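PDB 4P17: RabGAP/TBC protein from Chlamydomonas reinhardtii, which is of uncertain function but has the TBC fold of Rab GTPase-activating proteins and may act on Rab GTPases in the flagellum. Local coordinates for residues S105-D110 with A140-N145; R136-Y141 with V148-A153. All blocks are in the same frame, centred on the assembly; numbering follows the deposited sequence. Where two conformers were deposited one is given.

Contact 1: S105-D110 with A140-N145; sequences SQYKKD and AYSVHN
Ser105 and Ser142 meet hydroxyl to hydroxyl where the turn before helix 108-114 comes down on helix 128-144. Ser105 CB lies 3.2 Å from Ser142 OG and, more loosely, 4.0 Å from Val143 CG1, a light apolar contact. The next atom carries the polar link: Ser105 OG donates to Ser142 OG over a short 2.6 Å. OG stands anti to the backbone N of Ser105 (chi1 172°), and in this position it also accepts from Tyr107 N at 3.0 Å, with an N-H...O angle of 161°. This ST turn, a serine oxygen taking the amide two residues on, overlaps a type I beta turn from Ser105 to Lys108, and the side-chain bond caps the turn that leads into helix 108-114, one of the short helices of the all-helical TBC domain. Serine suits both places because it is small enough for buried positions yet can give and take a hydrogen bond. Ser142 in turn holds its OG between its own backbone N and carbonyl carbon (chi1 79°) and donates to Gln139 O, completing a chain of hydrogen bonds running from the Tyr107 amide to the Gln139 carbonyl. An alanine in place of Ser105 would probably leave Tyr107 N without its capping acceptor and Ser142 OG without its donor, loosening the turn against the helix. Beside this chain lies the Tyr107 ring, whose CD2 packs obliquely on Ser142 CB at 3.7 Å, adding a carbon contact beside the serine pair, while Gln106 CB sits over one face of the ring.

Contact 2: R136-Y141 with V148-A153; sequences RVLQAY and VGYVRA
The YxQ signature of TBC-domain GAPs, whose glutamine serves as one of the two catalytic fingers in active relatives, corresponds here to Tyr150, Val151 and Arg152, and this contact seats its tyrosine against helix 128-144. An arginine thus stands where the family glutamine would be, consistent with a mechanism that is altered or absent. Leu138 reaches from the helix with both methyls: CD1 and CD2 each lie 3.8 Å from Tyr150 CE1, with CD2 in the plane of the ring at its edge. The leucine meets the ring at a slant, and its branched end can spread its methyls around an aromatic rim in this way. Tyr150 holds its CG anti to the backbone N (chi1 165°), which carries the ring back toward the helix although its CB does not point there. Its hydroxyl bonds to Asp114 and Asn155, so the buried ring has polar partners at its hydroxyl and leucine methyls along its CD1-CE1 edge. Asp114 appears to be the aspartate of the other family signature, IxxDxxR, whose arginine is also replaced, by a histidine.

Before the tyrosine, Gly149 bends the chain with a positive phi of 67°, a conformation that favours a residue without a side chain. Tyr141 brings CD2, at the edge of its ring, to 4.2 Å from Gly149 O, while its own hydroxyl is held by Glu181 and Asn145. Loop and helix are also bridged through solvent: one water, lying at the edge of the Tyr150 ring, donates to Leu138 O at 3.0 Å and to Gly149 O at 3.0 Å.

Overall arrangement
Contacts 1 and 2 sit in one region of the domain, their centres about 5 Å apart, and both use helix 128-144, sharing Ala140 and Tyr141. Along the chain, segment 105-110 comes first, then 136-141 and 140-145 overlap on the helix, and 148-153 follows in the loop before helix 153-164. The two contacts also meet: Ser142 CB lies 3.6 Å from Gly149 O, and Tyr107 CB lies 3.8 Å from Tyr150 CB. The shared helix therefore backs both the turn into helix 108-114 and the loop of the YxQ-like sequence, so the helix that ends at Asp114, inferred from sequence to be the aspartate of an IxxDxxR-like motif, starts beside that loop.

Contact 1: S105-D110 with A140-N145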
loop_
_atom_site.group_PDB
_atom_site.type_symbol
_atom_site.label_atom_id
_atom_site.label_comp_id
_atom_site.label_asym_id
_atom_site.label_seq_id
_atom_site.Cartn_x
_atom_site.Cartn_y
_atom_site.Cartn_z
ATOM N N SER A 105 5.615 -25.440 1.424
ATOM C CA SER A 105 4.361 -24.807 1.820
ATOM C C SER A 105 3.201 -25.387 1.032
ATOM O O SER A 105 3.344 -25.655 -0.163
ATOM C CB SER A 105 4.400 -23.297 1.609
ATOM O OG SER A 105 3.118 -22.736 1.827
ATOM N N GLN A 106 2.061 -25.565 1.709
ATOM C CA GLN A 106 0.810 -25.955 1.057
ATOM C C GLN A 106 0.411 -24.970 -0.027
ATOM O O GLN A 106 -0.369 -25.307 -0.919
ATOM C CB GLN A 106 -0.334 -26.041 2.079
ATOM C CG GLN A 106 -0.234 -27.195 3.051
ATOM C CD GLN A 106 -0.751 -26.851 4.439
ATOM O OE1 GLN A 106 -1.388 -25.817 4.647
ATOM N NE2 GLN A 106 -0.471 -27.722 5.398
ATOM N N TYR A 107 0.955 -23.752 0.069
ATOM C CA TYR A 107 0.555 -22.623 -0.772
ATOM C C TYR A 107 1.485 -22.328 -1.938
ATOM O O TYR A 107 1.241 -21.383 -2.698
ATOM C CB TYR A 107 0.458 -21.369 0.090
ATOM C CG TYR A 107 -0.427 -21.578 1.294
ATOM C CD1 TYR A 107 -1.807 -21.499 1.189
ATOM C CD2 TYR A 107 0.127 -21.851 2.539
ATOM C CE1 TYR A 107 -2.615 -21.680 2.290
ATOM C CE2 TYR A 107 -0.674 -22.038 3.648
ATOM C CZ TYR A 107 -2.041 -21.956 3.515
ATOM O OH TYR A 107 -2.824 -22.135 4.625
ATOM N N LYS A 108 2.555 -23.119 -2.061
ATOM C CA LYS A 108 3.617 -22.866 -3.031
ATOM C C LYS A 108 3.077 -22.689 -4.450
ATOM O O LYS A 108 3.421 -21.737 -5.184
ATOM C CB LYS A 108 4.637 -24.029 -3.008
ATOM N N LYS A 109 2.239 -23.640 -4.832
ATOM C CA LYS A 109 1.661 -23.639 -6.163
ATOM C C LYS A 109 0.719 -22.448 -6.362
ATOM O O LYS A 109 0.755 -21.790 -7.406
ATOM C CB LYS A 109 0.936 -24.963 -6.406
ATOM C CG LYS A 109 1.885 -26.152 -6.485
ATOM C CD LYS A 109 1.135 -27.417 -6.810
ATOM C CE LYS A 109 2.047 -28.633 -6.888
ATOM N NZ LYS A 109 2.673 -28.797 -8.229
ATOM N N ASP A 110 -0.125 -22.166 -5.371
ATOM C CA ASP A 110 -1.038 -21.018 -5.449
ATOM C C ASP A 110 -0.216 -19.736 -5.591
ATOM O O ASP A 110 -0.487 -18.884 -6.439
ATOM C CB ASP A 110 -1.920 -20.898 -4.198
ATOM C CG ASP A 110 -2.938 -21.986 -4.067
ATOM O OD1 ASP A 110 -3.196 -22.736 -5.015
ATOM O OD2 ASP A 110 -3.510 -22.068 -2.967
ATOM N N ALA A 140 7.867 -18.368 2.519
ATOM C CA ALA A 140 8.448 -18.203 3.845
ATOM C C ALA A 140 7.391 -17.718 4.823
ATOM O O ALA A 140 7.241 -18.251 5.928
ATOM C CB ALA A 140 9.616 -17.224 3.806
ATOM N N TYR A 141 6.645 -16.691 4.427
ATOM C CA TYR A 141 5.684 -16.135 5.356
ATOM C C TYR A 141 4.568 -17.154 5.655
ATOM O O TYR A 141 4.098 -17.247 6.795
ATOM C CB TYR A 141 5.079 -14.822 4.830
ATOM C CG TYR A 141 4.371 -14.149 5.966
ATOM C CD1 TYR A 141 5.088 -13.501 6.954
ATOM C CD2 TYR A 141 2.991 -14.240 6.097
ATOM C CE1 TYR A 141 4.432 -12.934 8.038
ATOM C CE2 TYR A 141 2.337 -13.683 7.190
ATOM C CZ TYR A 141 3.066 -13.043 8.137
ATOM O OH TYR A 141 2.426 -12.500 9.220
ATOM N N SER A 142 4.214 -17.953 4.649
ATOM C CA SER A 142 3.090 -18.893 4.745
ATOM C C SER A 142 3.316 -20.020 5.749
ATOM O O SER A 142 2.353 -20.568 6.315
ATOM C CB SER A 142 2.797 -19.492 3.363
ATOM O OG SER A 142 3.722 -20.511 3.047
ATOM N N VAL A 143 4.582 -20.374 5.962
ATOM C CA VAL A 143 4.955 -21.337 6.997
ATOM C C VAL A 143 5.261 -20.647 8.331
ATOM O O VAL A 143 5.052 -21.232 9.390
ATOM C CB VAL A 143 6.160 -22.199 6.561
ATOM C CG1 VAL A 143 5.771 -23.023 5.319
ATOM C CG2 VAL A 143 7.400 -21.347 6.280
ATOM N N HIS A 144 5.722 -19.406 8.285
ATOM C CA HIS A 144 5.978 -18.641 9.507
ATOM C C HIS A 144 4.695 -18.377 10.292
ATOM O O HIS A 144 4.675 -18.438 11.513
ATOM C CB HIS A 144 6.654 -17.345 9.128
ATOM C CG HIS A 144 6.484 -16.255 10.106
ATOM N ND1 HIS A 144 7.183 -16.188 11.289
ATOM C CD2 HIS A 144 5.709 -15.149 10.057
ATOM C CE1 HIS A 144 6.830 -15.087 11.931
ATOM N NE2 HIS A 144 5.950 -14.438 11.196
ATOM N N ASN A 145 3.639 -18.056 9.555
ATOM C CA ASN A 145 2.323 -17.744 10.085
ATOM C C ASN A 145 1.341 -18.648 9.394
ATOM O O ASN A 145 0.732 -18.314 8.387
ATOM C CB ASN A 145 2.001 -16.271 9.841
ATOM C CG ASN A 145 0.713 -15.841 10.497
ATOM O OD1 ASN A 145 -0.108 -16.668 10.882
ATOM N ND2 ASN A 145 0.523 -14.545 10.606
#

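Contact 2: R136-Y141 with V148-A153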
loop_
_atom_site.group_PDB
_atom_site.type_symbol
_atom_site.label_atom_id
_atom_site.label_comp_id
_atom_site.label_asym_id
_atom_site.label_seq_id
_atom_site.Cartn_x
_atom_site.Cartn_y
_atom_site.Cartn_z
ATOM N N ARG A 136 9.727 -16.740 -2.800
ATOM C CA ARG A 136 10.460 -17.069 -1.582
ATOM C C ARG A 136 9.874 -16.353 -0.372
ATOM O O ARG A 136 9.583 -16.963 0.643
ATOM C CB ARG A 136 11.939 -16.722 -1.736
ATOM C CG ARG A 136 12.729 -17.808 -2.438
ATOM C CD ARG A 136 14.248 -17.605 -2.295
ATOM N NE ARG A 136 14.680 -16.335 -2.852
ATOM C CZ ARG A 136 15.050 -16.159 -4.115
ATOM N NH1 ARG A 136 15.041 -17.167 -4.977
ATOM N NH2 ARG A 136 15.428 -14.965 -4.528
ATOM N N VAL A 137 9.614 -15.060 -0.511
ATOM C CA VAL A 137 9.080 -14.310 0.626
ATOM C C VAL A 137 7.724 -14.845 1.047
ATOM O O VAL A 137 7.443 -15.019 2.246
ATOM C CB VAL A 137 8.968 -12.830 0.280
ATOM C CG1 VAL A 137 8.218 -12.051 1.384
ATOM C CG2 VAL A 137 10.345 -12.272 0.063
ATOM N N LEU A 138 6.871 -15.120 0.062
ATOM C CA LEU A 138 5.507 -15.500 0.374
ATOM C C LEU A 138 5.481 -16.903 0.908
ATOM O O LEU A 138 4.786 -17.180 1.866
ATOM C CB LEU A 138 4.603 -15.390 -0.829
ATOM C CG LEU A 138 4.275 -13.952 -1.252
ATOM C CD1 LEU A 138 3.820 -13.878 -2.708
ATOM C CD2 LEU A 138 3.189 -13.400 -0.379
ATOM N N GLN A 139 6.282 -17.786 0.332
ATOM C CA GLN A 139 6.284 -19.160 0.817
ATOM C C GLN A 139 6.841 -19.177 2.271
ATOM O O GLN A 139 6.314 -19.869 3.148
ATOM C CB GLN A 139 7.093 -20.055 -0.138
ATOM C CG GLN A 139 8.602 -20.040 0.104
ATOM C CD GLN A 139 9.401 -20.708 -1.007
ATOM O OE1 GLN A 139 8.955 -20.791 -2.162
ATOM N NE2 GLN A 139 10.592 -21.185 -0.662
ATOM N N ALA A 140 7.867 -18.368 2.519
ATOM C CA ALA A 140 8.448 -18.203 3.845
ATOM C C ALA A 140 7.391 -17.718 4.823
ATOM O O ALA A 140 7.241 -18.251 5.928
ATOM C CB ALA A 140 9.616 -17.224 3.806
ATOM N N TYR A 141 6.645 -16.691 4.427
ATOM C CA TYR A 141 5.684 -16.135 5.356
ATOM C C TYR A 141 4.568 -17.154 5.655
ATOM O O TYR A 141 4.098 -17.247 6.795
ATOM C CB TYR A 141 5.079 -14.822 4.830
ATOM C CG TYR A 141 4.371 -14.149 5.966
ATOM C CD1 TYR A 141 5.088 -13.501 6.954
ATOM C CD2 TYR A 141 2.991 -14.240 6.097
ATOM C CE1 TYR A 141 4.432 -12.934 8.038
ATOM C CE2 TYR A 141 2.337 -13.683 7.190
ATOM C CZ TYR A 141 3.066 -13.043 8.137
ATOM O OH TYR A 141 2.426 -12.500 9.220
ATOM N N VAL A 148 -2.505 -17.691 8.990
ATOM C CA VAL A 148 -2.848 -16.815 7.889
ATOM C C VAL A 148 -2.538 -17.515 6.560
ATOM O O VAL A 148 -3.324 -17.498 5.614
ATOM C CB VAL A 148 -2.065 -15.471 7.999
ATOM C CG1 VAL A 148 -2.153 -14.661 6.714
ATOM C CG2 VAL A 148 -2.589 -14.667 9.158
ATOM N N GLY A 149 -1.372 -18.143 6.518
ATOM C CA GLY A 149 -0.880 -18.805 5.330
ATOM C C GLY A 149 -0.548 -17.839 4.209
ATOM O O GLY A 149 0.358 -16.999 4.314
ATOM N N TYR A 150 -1.244 -18.006 3.102
ATOM C CA TYR A 150 -1.116 -17.109 1.963
ATOM C C TYR A 150 -2.518 -16.803 1.451
ATOM O O TYR A 150 -3.389 -17.679 1.509
ATOM C CB TYR A 150 -0.237 -17.736 0.853
ATOM C CG TYR A 150 -0.320 -17.051 -0.505
ATOM C CD1 TYR A 150 0.394 -15.895 -0.765
ATOM C CD2 TYR A 150 -1.096 -17.578 -1.534
ATOM C CE1 TYR A 150 0.338 -15.254 -1.996
ATOM C CE2 TYR A 150 -1.159 -16.943 -2.778
ATOM C CZ TYR A 150 -0.443 -15.793 -3.006
ATOM O OH TYR A 150 -0.510 -15.152 -4.223
ATOM N N VAL A 151 -2.728 -15.561 0.992
ATOM C CA VAL A 151 -3.897 -15.180 0.190
ATOM C C VAL A 151 -3.448 -14.248 -0.932
ATOM O O VAL A 151 -2.457 -13.575 -0.817
ATOM C CB VAL A 151 -5.021 -14.490 1.031
ATOM C CG1 VAL A 151 -5.595 -15.461 2.052
ATOM C CG2 VAL A 151 -4.518 -13.192 1.689
ATOM N N ARG A 152 -4.209 -14.213 -2.019
ATOM C CA ARG A 152 -3.799 -13.590 -3.263
ATOM C C ARG A 152 -3.376 -12.120 -3.079
ATOM O O ARG A 152 -2.366 -11.669 -3.615
ATOM C CB ARG A 152 -4.970 -13.708 -4.245
ATOM C CG ARG A 152 -4.824 -13.011 -5.551
ATOM C CD ARG A 152 -6.038 -13.421 -6.390
ATOM N NE ARG A 152 -6.270 -12.570 -7.550
ATOM C CZ ARG A 152 -7.453 -12.434 -8.149
ATOM N NH1 ARG A 152 -8.519 -13.086 -7.692
ATOM N NH2 ARG A 152 -7.576 -11.637 -9.204
ATOM N N ALA A 153 -4.137 -11.406 -2.242
ATOM C CA ALA A 153 -3.850 -10.021 -1.898
ATOM C C ALA A 153 -2.372 -9.808 -1.574
ATOM O O ALA A 153 -1.790 -8.800 -1.918
ATOM C CB ALA A 153 -4.726 -9.594 -0.688
HETATM O O HOH W 1 2.219 -15.779 2.299
#